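Local coordinates for aminopeptidase N (Francisella tularensis subsp. tularensis, PDB 5DLL), which is a zinc-dependent aminopeptidase that releases N-terminal amino acids, preferably alanine, from peptides, and probably helps degrade the intracellular peptides left by protein breakdown, at residues Gln690-Phe701 against Ala713-Asn721; Tyr21-Thr31 against Tyr142-Met150. All blocks are in the same frame, centred on the assembly; numbering follows the deposited sequence.

Contact 1 of 2, residues Gln690-Phe701 against Ala713-Asn721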
loop_
_atom_site.group_PDB
_atom_site.type_symbol
_atom_site.label_atom_id
_atom_site.label_comp_id
_atom_site.label_asym_id
_atom_site.label_seq_id
_atom_site.Cartn_x
_atom_site.Cartn_y
_atom_site.Cartn_z
ATOM N N GLN A 690 21.194 -6.035 31.899
ATOM C CA GLN A 690 20.237 -5.012 31.475
ATOM C C GLN A 690 20.295 -3.752 32.340
ATOM O O GLN A 690 19.592 -2.779 32.062
ATOM C CB GLN A 690 18.818 -5.582 31.494
ATOM C CG GLN A 690 18.616 -6.742 30.536
ATOM C CD GLN A 690 17.185 -7.236 30.521
ATOM O OE1 GLN A 690 16.522 -7.291 31.558
ATOM N NE2 GLN A 690 16.699 -7.599 29.341
ATOM N N LYS A 691 21.114 -3.783 33.392
ATOM C CA LYS A 691 21.346 -2.625 34.253
ATOM C C LYS A 691 21.411 -1.319 33.452
ATOM O O LYS A 691 20.594 -0.422 33.658
ATOM C CB LYS A 691 22.633 -2.848 35.068
ATOM C CG LYS A 691 23.299 -1.612 35.666
ATOM C CD LYS A 691 22.431 -0.891 36.685
ATOM C CE LYS A 691 23.194 0.280 37.286
ATOM N NZ LYS A 691 22.436 0.971 38.363
ATOM N N VAL A 692 22.367 -1.228 32.527
ATOM C CA VAL A 692 22.607 0.021 31.788
ATOM C C VAL A 692 21.460 0.413 30.844
ATOM O O VAL A 692 21.045 1.573 30.823
ATOM C CB VAL A 692 23.960 -0.004 31.028
ATOM C CG1 VAL A 692 23.941 -0.983 29.861
ATOM C CG2 VAL A 692 24.327 1.392 30.543
ATOM N N GLY A 693 20.945 -0.549 30.080
ATOM C CA GLY A 693 19.865 -0.291 29.131
ATOM C C GLY A 693 18.568 0.098 29.817
ATOM O O GLY A 693 17.888 1.034 29.387
ATOM N N THR A 694 18.228 -0.620 30.887
ATOM C CA THR A 694 17.003 -0.366 31.653
ATOM C C THR A 694 16.941 1.051 32.205
ATOM O O THR A 694 15.881 1.676 32.198
ATOM C CB THR A 694 16.854 -1.362 32.821
ATOM O OG1 THR A 694 16.968 -2.695 32.321
ATOM C CG2 THR A 694 15.504 -1.203 33.508
ATOM N N ASP A 695 18.075 1.553 32.680
ATOM C CA ASP A 695 18.125 2.892 33.258
ATOM C C ASP A 695 17.880 3.944 32.184
ATOM O O ASP A 695 17.164 4.916 32.418
ATOM C CB ASP A 695 19.467 3.132 33.955
ATOM C CG ASP A 695 19.708 2.166 35.106
ATOM O OD1 ASP A 695 18.740 1.508 35.552
ATOM O OD2 ASP A 695 20.869 2.058 35.560
ATOM N N LEU A 696 18.463 3.727 31.005
ATOM C CA LEU A 696 18.289 4.634 29.866
ATOM C C LEU A 696 16.870 4.585 29.303
ATOM O O LEU A 696 16.321 5.616 28.907
ATOM C CB LEU A 696 19.295 4.312 28.748
ATOM C CG LEU A 696 20.769 4.647 29.015
ATOM C CD1 LEU A 696 21.645 4.139 27.877
ATOM C CD2 LEU A 696 20.967 6.141 29.222
ATOM N N ALA A 697 16.290 3.386 29.259
ATOM C CA ALA A 697 14.915 3.203 28.788
ATOM C C ALA A 697 13.913 3.832 29.750
ATOM O O ALA A 697 12.941 4.458 29.325
ATOM C CB ALA A 697 14.616 1.727 28.609
ATOM N N GLN A 698 14.167 3.660 31.045
ATOM C CA GLN A 698 13.298 4.190 32.093
ATOM C C GLN A 698 13.259 5.722 32.085
ATOM O O GLN A 698 12.201 6.315 32.308
ATOM C CB GLN A 698 13.750 3.670 33.465
ATOM C CG GLN A 698 12.858 4.079 34.632
ATOM C CD GLN A 698 11.441 3.555 34.497
ATOM O OE1 GLN A 698 11.221 2.350 34.382
ATOM N NE2 GLN A 698 10.470 4.463 34.513
ATOM N N GLN A 699 14.403 6.356 31.831
ATOM C CA GLN A 699 14.464 7.816 31.763
ATOM C C GLN A 699 13.777 8.327 30.501
ATOM O O GLN A 699 12.972 9.259 30.566
ATOM C CB GLN A 699 15.911 8.320 31.822
ATOM C CG GLN A 699 16.582 8.139 33.178
ATOM C CD GLN A 699 15.858 8.864 34.303
ATOM O OE1 GLN A 699 15.692 10.087 34.268
ATOM N NE2 GLN A 699 15.428 8.110 35.312
ATOM N N LEU A 700 14.088 7.710 29.363
ATOM C CA LEU A 700 13.471 8.071 28.084
ATOM C C LEU A 700 11.956 7.990 28.183
ATOM O O LEU A 700 11.242 8.861 27.684
ATOM C CB LEU A 700 13.967 7.142 26.969
ATOM C CG LEU A 700 13.504 7.423 25.534
ATOM C CD1 LEU A 700 13.712 8.883 25.162
ATOM C CD2 LEU A 700 14.239 6.516 24.558
ATOM N N PHE A 701 11.485 6.933 28.839
ATOM C CA PHE A 701 10.073 6.746 29.129
ATOM C C PHE A 701 9.490 7.955 29.863
ATOM O O PHE A 701 8.451 8.478 29.469
ATOM C CB PHE A 701 9.882 5.479 29.971
ATOM C CG PHE A 701 8.450 5.054 30.116
ATOM C CD1 PHE A 701 7.739 4.595 29.017
ATOM C CD2 PHE A 701 7.818 5.093 31.353
ATOM C CE1 PHE A 701 6.422 4.196 29.144
ATOM C CE2 PHE A 701 6.499 4.693 31.487
ATOM C CZ PHE A 701 5.800 4.245 30.381
ATOM N N ALA A 713 10.637 3.672 24.310
ATOM C CA ALA A 713 10.930 3.469 25.727
ATOM C C ALA A 713 10.095 2.331 26.314
ATOM O O ALA A 713 10.627 1.453 26.994
ATOM C CB ALA A 713 10.690 4.750 26.501
ATOM N N PHE A 714 8.792 2.353 26.042
ATOM C CA PHE A 714 7.875 1.311 26.511
ATOM C C PHE A 714 8.264 -0.063 25.966
ATOM O O PHE A 714 8.411 -1.013 26.733
ATOM C CB PHE A 714 6.429 1.659 26.118
ATOM C CG PHE A 714 5.381 0.705 26.655
ATOM C CD1 PHE A 714 5.459 0.190 27.947
ATOM C CD2 PHE A 714 4.284 0.359 25.873
ATOM C CE1 PHE A 714 4.483 -0.675 28.434
ATOM C CE2 PHE A 714 3.309 -0.505 26.355
ATOM C CZ PHE A 714 3.407 -1.021 27.638
ATOM N N THR A 715 8.444 -0.157 24.651
ATOM C CA THR A 715 8.810 -1.419 23.998
ATOM C C THR A 715 10.044 -2.070 24.633
ATOM O O THR A 715 10.066 -3.280 24.854
ATOM C CB THR A 715 9.090 -1.216 22.490
ATOM O OG1 THR A 715 7.981 -0.549 21.871
ATOM C CG2 THR A 715 9.345 -2.556 21.785
ATOM N N GLU A 716 11.063 -1.266 24.926
ATOM C CA GLU A 716 12.325 -1.780 25.462
ATOM C C GLU A 716 12.216 -2.075 26.956
ATOM O O GLU A 716 12.871 -2.987 27.464
ATOM C CB GLU A 716 13.466 -0.797 25.197
ATOM C CG GLU A 716 13.632 -0.383 23.738
ATOM C CD GLU A 716 13.993 -1.525 22.802
ATOM O OE1 GLU A 716 14.322 -2.631 23.283
ATOM O OE2 GLU A 716 13.952 -1.305 21.568
ATOM N N LEU A 717 11.376 -1.313 27.653
ATOM C CA LEU A 717 11.081 -1.573 29.063
ATOM C C LEU A 717 10.361 -2.922 29.240
ATOM O O LEU A 717 10.439 -3.527 30.307
ATOM C CB LEU A 717 10.233 -0.427 29.648
ATOM C CG LEU A 717 10.652 0.252 30.960
ATOM C CD1 LEU A 717 12.160 0.424 31.082
ATOM C CD2 LEU A 717 9.959 1.605 31.077
ATOM N N LEU A 718 9.666 -3.381 28.197
ATOM C CA LEU A 718 9.001 -4.695 28.202
ATOM C C LEU A 718 9.952 -5.878 27.966
ATOM O O LEU A 718 9.573 -7.029 28.208
ATOM C CB LEU A 718 7.884 -4.751 27.151
ATOM C CG LEU A 718 6.676 -3.828 27.324
ATOM C CD1 LEU A 718 5.777 -3.935 26.100
ATOM C CD2 LEU A 718 5.908 -4.155 28.596
ATOM N N LYS A 719 11.163 -5.601 27.480
ATOM C CA LYS A 719 12.204 -6.632 27.343
ATOM C C LYS A 719 12.920 -6.905 28.669
ATOM O O LYS A 719 13.710 -7.848 28.765
ATOM C CB LYS A 719 13.233 -6.240 26.276
ATOM C CG LYS A 719 12.678 -6.187 24.858
ATOM C CD LYS A 719 13.795 -6.095 23.830
ATOM C CE LYS A 719 13.260 -6.194 22.411
ATOM N NZ LYS A 719 14.352 -6.404 21.422
ATOM N N SER A 720 12.647 -6.075 29.678
ATOM C CA SER A 720 13.197 -6.248 31.020
ATOM C C SER A 720 12.835 -7.611 31.576
ATOM O O SER A 720 11.701 -8.062 31.419
ATOM C CB SER A 720 12.653 -5.159 31.953
ATOM O OG SER A 720 13.138 -5.313 33.276
ATOM N N ASN A 721 13.799 -8.261 32.223
ATOM C CA ASN A 721 13.574 -9.569 32.843
ATOM C C ASN A 721 13.008 -9.474 34.258
ATOM O O ASN A 721 12.666 -10.494 34.857
ATOM C CB ASN A 721 14.867 -10.386 32.854
ATOM C CG ASN A 721 15.398 -10.652 31.458
ATOM O OD1 ASN A 721 14.633 -10.830 30.508
ATOM N ND2 ASN A 721 16.713 -10.680 31.326
#

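Contact 2 of 2, residues Tyr21-Thr31 against Tyr142-Met150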
loop_
_atom_site.group_PDB
_atom_site.type_symbol
_atom_site.label_atom_id
_atom_site.label_comp_id
_atom_site.label_asym_id
_atom_site.label_seq_id
_atom_site.Cartn_x
_atom_site.Cartn_y
_atom_site.Cartn_z
ATOM N N TYR A 21 -12.876 -7.488 -24.995
ATOM C CA TYR A 21 -13.127 -6.050 -24.950
ATOM C C TYR A 21 -13.610 -5.521 -26.302
ATOM O O TYR A 21 -12.995 -5.773 -27.340
ATOM C CB TYR A 21 -11.893 -5.250 -24.492
ATOM C CG TYR A 21 -12.095 -3.745 -24.635
ATOM C CD1 TYR A 21 -12.738 -3.001 -23.635
ATOM C CD2 TYR A 21 -11.680 -3.072 -25.786
ATOM C CE1 TYR A 21 -12.939 -1.633 -23.776
ATOM C CE2 TYR A 21 -11.883 -1.707 -25.934
ATOM C CZ TYR A 21 -12.513 -0.994 -24.930
ATOM O OH TYR A 21 -12.703 0.358 -25.094
ATOM N N LYS A 22 -14.735 -4.810 -26.262
ATOM C CA LYS A 22 -15.225 -4.026 -27.386
ATOM C C LYS A 22 -15.470 -2.612 -26.881
ATOM O O LYS A 22 -16.007 -2.438 -25.784
ATOM C CB LYS A 22 -16.540 -4.596 -27.922
ATOM C CG LYS A 22 -16.392 -5.633 -29.022
ATOM C CD LYS A 22 -17.763 -6.059 -29.527
ATOM C CE LYS A 22 -17.686 -7.235 -30.490
ATOM N NZ LYS A 22 -17.159 -6.848 -31.827
ATOM N N PRO A 23 -15.086 -1.592 -27.671
ATOM C CA PRO A 23 -15.441 -0.242 -27.245
ATOM C C PRO A 23 -16.955 -0.073 -27.193
ATOM O O PRO A 23 -17.677 -0.742 -27.936
ATOM C CB PRO A 23 -14.826 0.655 -28.325
ATOM C CG PRO A 23 -14.596 -0.230 -29.497
ATOM C CD PRO A 23 -14.348 -1.599 -28.946
ATOM N N SER A 24 -17.427 0.797 -26.306
ATOM C CA SER A 24 -18.848 1.112 -26.222
ATOM C C SER A 24 -19.339 1.644 -27.567
ATOM O O SER A 24 -18.665 2.460 -28.188
ATOM C CB SER A 24 -19.091 2.155 -25.134
ATOM O OG SER A 24 -20.473 2.396 -24.968
ATOM N N ASN A 25 -20.499 1.170 -28.019
ATOM C CA ASN A 25 -21.069 1.639 -29.288
ATOM C C ASN A 25 -21.631 3.064 -29.217
ATOM O O ASN A 25 -21.812 3.711 -30.247
ATOM C CB ASN A 25 -22.115 0.650 -29.844
ATOM C CG ASN A 25 -23.390 0.588 -29.016
ATOM O OD1 ASN A 25 -23.408 0.939 -27.838
ATOM N ND2 ASN A 25 -24.469 0.124 -29.638
ATOM N N TYR A 26 -21.895 3.548 -28.004
ATOM C CA TYR A 26 -22.299 4.940 -27.787
ATOM C C TYR A 26 -21.439 5.578 -26.698
ATOM O O TYR A 26 -20.962 4.886 -25.792
ATOM C CB TYR A 26 -23.796 5.023 -27.453
ATOM C CG TYR A 26 -24.654 4.865 -28.689
ATOM C CD1 TYR A 26 -25.003 5.971 -29.459
ATOM C CD2 TYR A 26 -25.082 3.610 -29.115
ATOM C CE1 TYR A 26 -25.766 5.835 -30.607
ATOM C CE2 TYR A 26 -25.845 3.466 -30.265
ATOM C CZ TYR A 26 -26.182 4.583 -31.008
ATOM O OH TYR A 26 -26.940 4.461 -32.150
ATOM N N LEU A 27 -21.229 6.891 -26.811
ATOM C CA LEU A 27 -20.362 7.638 -25.894
ATOM C C LEU A 27 -21.062 8.860 -25.309
ATOM O O LEU A 27 -22.016 9.376 -25.885
ATOM C CB LEU A 27 -19.085 8.082 -26.610
ATOM C CG LEU A 27 -18.038 6.992 -26.862
ATOM C CD1 LEU A 27 -17.014 7.470 -27.884
ATOM C CD2 LEU A 27 -17.359 6.567 -25.564
ATOM N N ILE A 28 -20.558 9.321 -24.166
ATOM C CA ILE A 28 -21.142 10.447 -23.443
ATOM C C ILE A 28 -20.138 11.589 -23.391
ATOM O O ILE A 28 -19.027 11.432 -22.884
ATOM C CB ILE A 28 -21.563 10.045 -22.010
ATOM C CG1 ILE A 28 -22.483 8.816 -22.068
ATOM C CG2 ILE A 28 -22.236 11.221 -21.297
ATOM C CD1 ILE A 28 -22.988 8.328 -20.726
ATOM N N ASP A 29 -20.545 12.732 -23.935
ATOM C CA ASP A 29 -19.725 13.933 -23.954
ATOM C C ASP A 29 -19.899 14.722 -22.662
ATOM O O ASP A 29 -18.912 15.164 -22.065
ATOM C CB ASP A 29 -20.096 14.809 -25.158
ATOM C CG ASP A 29 -19.619 14.227 -26.489
ATOM O OD1 ASP A 29 -18.811 13.267 -26.484
ATOM O OD2 ASP A 29 -20.046 14.746 -27.547
ATOM N N GLU A 30 -21.154 14.904 -22.246
ATOM C CA GLU A 30 -21.485 15.674 -21.049
ATOM C C GLU A 30 -22.551 14.991 -20.204
ATOM O O GLU A 30 -23.394 14.262 -20.714
ATOM C CB GLU A 30 -21.975 17.076 -21.417
ATOM C CG GLU A 30 -21.025 17.846 -22.316
ATOM C CD GLU A 30 -21.039 19.335 -22.047
ATOM O OE1 GLU A 30 -22.135 19.897 -21.869
ATOM O OE2 GLU A 30 -19.945 19.940 -22.008
ATOM N N THR A 31 -22.512 15.266 -18.906
ATOM C CA THR A 31 -23.449 14.699 -17.949
ATOM C C THR A 31 -23.893 15.802 -16.990
ATOM O O THR A 31 -23.072 16.369 -16.268
ATOM C CB THR A 31 -22.776 13.561 -17.160
ATOM O OG1 THR A 31 -22.314 12.555 -18.075
ATOM C CG2 THR A 31 -23.744 12.944 -16.155
ATOM N N TYR A 142 -29.041 5.966 -14.266
ATOM C CA TYR A 142 -28.727 5.088 -15.395
ATOM C C TYR A 142 -27.592 5.681 -16.218
ATOM O O TYR A 142 -27.691 6.815 -16.689
ATOM C CB TYR A 142 -29.955 4.872 -16.288
ATOM C CG TYR A 142 -30.989 3.914 -15.724
ATOM C CD1 TYR A 142 -30.841 2.539 -15.868
ATOM C CD2 TYR A 142 -32.122 4.384 -15.065
ATOM C CE1 TYR A 142 -31.786 1.658 -15.361
ATOM C CE2 TYR A 142 -33.071 3.509 -14.557
ATOM C CZ TYR A 142 -32.901 2.149 -14.708
ATOM O OH TYR A 142 -33.840 1.274 -14.208
ATOM N N TYR A 143 -26.529 4.905 -16.395
ATOM C CA TYR A 143 -25.303 5.383 -17.033
ATOM C C TYR A 143 -24.596 4.254 -17.796
ATOM O O TYR A 143 -24.962 3.084 -17.669
ATOM C CB TYR A 143 -24.368 5.940 -15.956
ATOM C CG TYR A 143 -23.422 7.006 -16.455
ATOM C CD1 TYR A 143 -23.889 8.283 -16.762
ATOM C CD2 TYR A 143 -22.063 6.746 -16.620
ATOM C CE1 TYR A 143 -23.034 9.266 -17.223
ATOM C CE2 TYR A 143 -21.201 7.726 -17.084
ATOM C CZ TYR A 143 -21.694 8.984 -17.380
ATOM O OH TYR A 143 -20.856 9.969 -17.842
ATOM N N LEU A 144 -23.596 4.613 -18.601
ATOM C CA LEU A 144 -22.638 3.633 -19.125
ATOM C C LEU A 144 -21.503 3.500 -18.107
ATOM O O LEU A 144 -20.445 4.121 -18.240
ATOM C CB LEU A 144 -22.102 4.051 -20.494
ATOM C CG LEU A 144 -23.078 3.908 -21.665
ATOM C CD1 LEU A 144 -22.558 4.671 -22.874
ATOM C CD2 LEU A 144 -23.327 2.445 -22.015
ATOM N N ASP A 145 -21.745 2.683 -17.085
ATOM C CA ASP A 145 -20.879 2.608 -15.918
ATOM C C ASP A 145 -19.628 1.769 -16.211
ATOM O O ASP A 145 -19.443 0.662 -15.688
ATOM C CB ASP A 145 -21.676 2.062 -14.730
ATOM C CG ASP A 145 -20.917 2.132 -13.425
ATOM O OD1 ASP A 145 -19.735 2.543 -13.419
ATOM O OD2 ASP A 145 -21.510 1.763 -12.395
ATOM N N ARG A 146 -18.767 2.334 -17.053
ATOM C CA ARG A 146 -17.516 1.707 -17.461
ATOM C C ARG A 146 -16.489 2.818 -17.652
ATOM O O ARG A 146 -16.841 3.926 -18.072
ATOM C CB ARG A 146 -17.693 0.902 -18.754
ATOM C CG ARG A 146 -18.295 1.694 -19.904
ATOM C CD ARG A 146 -18.701 0.793 -21.055
ATOM N NE ARG A 146 -17.557 0.262 -21.794
ATOM C CZ ARG A 146 -17.647 -0.602 -22.807
ATOM N NH1 ARG A 146 -18.829 -1.057 -23.209
ATOM N NH2 ARG A 146 -16.545 -1.028 -23.418
ATOM N N PRO A 147 -15.212 2.527 -17.348
ATOM C CA PRO A 147 -14.215 3.588 -17.279
ATOM C C PRO A 147 -13.776 4.182 -18.628
ATOM O O PRO A 147 -13.186 5.258 -18.641
ATOM C CB PRO A 147 -13.043 2.910 -16.564
ATOM C CG PRO A 147 -13.158 1.470 -16.924
ATOM C CD PRO A 147 -14.629 1.198 -17.071
ATOM N N ASP A 148 -14.054 3.503 -19.742
ATOM C CA ASP A 148 -13.689 4.033 -21.068
ATOM C C ASP A 148 -14.723 5.012 -21.627
ATOM O O ASP A 148 -14.571 5.507 -22.744
ATOM C CB ASP A 148 -13.379 2.913 -22.081
ATOM C CG ASP A 148 -14.550 1.981 -22.324
ATOM O OD1 ASP A 148 -15.413 1.852 -21.435
ATOM O OD2 ASP A 148 -14.603 1.362 -23.408
ATOM N N VAL A 149 -15.771 5.288 -20.853
ATOM C CA VAL A 149 -16.710 6.350 -21.178
ATOM C C VAL A 149 -16.518 7.474 -20.165
ATOM O O VAL A 149 -16.839 7.316 -18.979
ATOM C CB VAL A 149 -18.161 5.845 -21.160
ATOM C CG1 VAL A 149 -19.129 6.981 -21.470
ATOM C CG2 VAL A 149 -18.324 4.710 -22.159
ATOM N N MET A 150 -15.974 8.592 -20.652
ATOM C CA MET A 150 -15.623 9.741 -19.826
ATOM C C MET A 150 -16.357 10.984 -20.305
ATOM O O MET A 150 -16.385 11.265 -21.503
ATOM C CB MET A 150 -14.123 10.007 -19.903
ATOM C CG MET A 150 -13.239 8.847 -19.466
ATOM S SD MET A 150 -11.508 9.153 -19.869
ATOM C CE MET A 150 -11.716 9.235 -21.648
#

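Contact 1 of 2, residues Gln690-Phe701 against Ala713-Asn721
L717 inserts its side chain as a knob among T694, A697, Q698 and F701, where helices 691-701 and 713-717 run roughly antiparallel (146°) with their axes 8.6 Å apart. The two leucine methyls divide the work. CD1 packs on the CB of A697 at 3.7 Å, while CD2 lies over one face of the F701 ring, 4.2 Å from its centroid, in a CH-pi contact displaced toward the rim. F701 reaches this place because its CG stands anti to the backbone N (chi1 -169°), which also brings CE1 within 3.9 Å of the CB of F714; the two phenylalanine side chains run side by side, pointing the same way. The small A713 lets the helices close up at this end: its CB meets the CB of F701 at 3.6 Å, at the edge of the ring, and touches the CG of L700. From helix 723-736, R736 makes a cation-pi contact with F701, and F733 stacks with the ring of F714.

Toward N721 the packing gives way to polar contacts at a partly exposed edge. The Q690 side chain, extended beyond CG, grips the chain at K719-N721 with both ends of its amide. OE1 accepts the backbone N-H of N721 at 3.0 Å, in the carbonyl plane and on a lone pair; NE2 donates to K719 O at 3.1 Å from above that carbonyl's plane, and also bonds to M685 O. The amides of Q690 and N721 lie nearly parallel, 19° apart, without bonding to each other. In this helical hairpin of the C-terminal helical region, apolar burial joins the helices around L717 and A713, while the Q690 amide uses its acceptor and its donor on backbone atoms, which would fix its rotation.

Contact 2 of 2, residues Tyr21-Thr31 against Tyr142-Met150
L27 passes V149 with their CA atoms 6.1 Å apart, where the strand carrying Y26-I28, just before the chain's corner at D29, runs beside an irregular loop whose R146-V149 residues form a type I turn. I28 fills the middle. Its CG1 lies anti to the carbonyl carbon (chi1 -54°) and packs on the CG1 of V149, while CD1 extends over one face of the Y143 ring, 3.8 Å from the centroid, as a CH-pi contact. The hydroxyls of Y143 and T31 share a hydrogen bond, OH to OG1 at 3.0 Å. L144 turns its CD1 toward the S24 OG, itself bonded to Y26 O.

A polar cluster closes the other end. R146 NH2 donates to K22 O at 2.8 Å, close to the guanidinium plane, and the CB of S24 lies over one guanidinium face. NE forms a salt bridge to the syn lone pair of D148 OD1 at 2.7 Å, steadying the arginine. D148 OD2 accepts the Y21 hydroxyl at 2.7 Å on its anti side, tilted 23° from the carboxylate plane, so both carboxylate oxygens are engaged and the aspartate probably stays ionised.

Y21 also meets R323 in a cation-pi contact. L27 bonds through its backbone to V51 of strand 42-52, and D29 to A152, where strand 150-160 leaves the loop to pair parallel with strand 26-36.

In the fold
Contacts 1 and 2 lie on opposite sides of the chain's centre, in different parts of the enzyme: their centres are 62 Å apart and their nearest atoms about 44 Å. Contact 1 joins helices of the C-terminal ARM-repeat region; contact 2 belongs to the beta-rich N-terminal domain of M1 peptidases. Between them in sequence come the peptidase domain, where H309, H313 and E332 bind the zinc ion, and an Ig-like domain; neither contact lies at the zinc site. Contact 2 comes close to a different metal: the side chain of Y143 is about 9 Å from the sodium ion bound at V44, T106 and T141, the last of which immediately precedes its 142-150 segment.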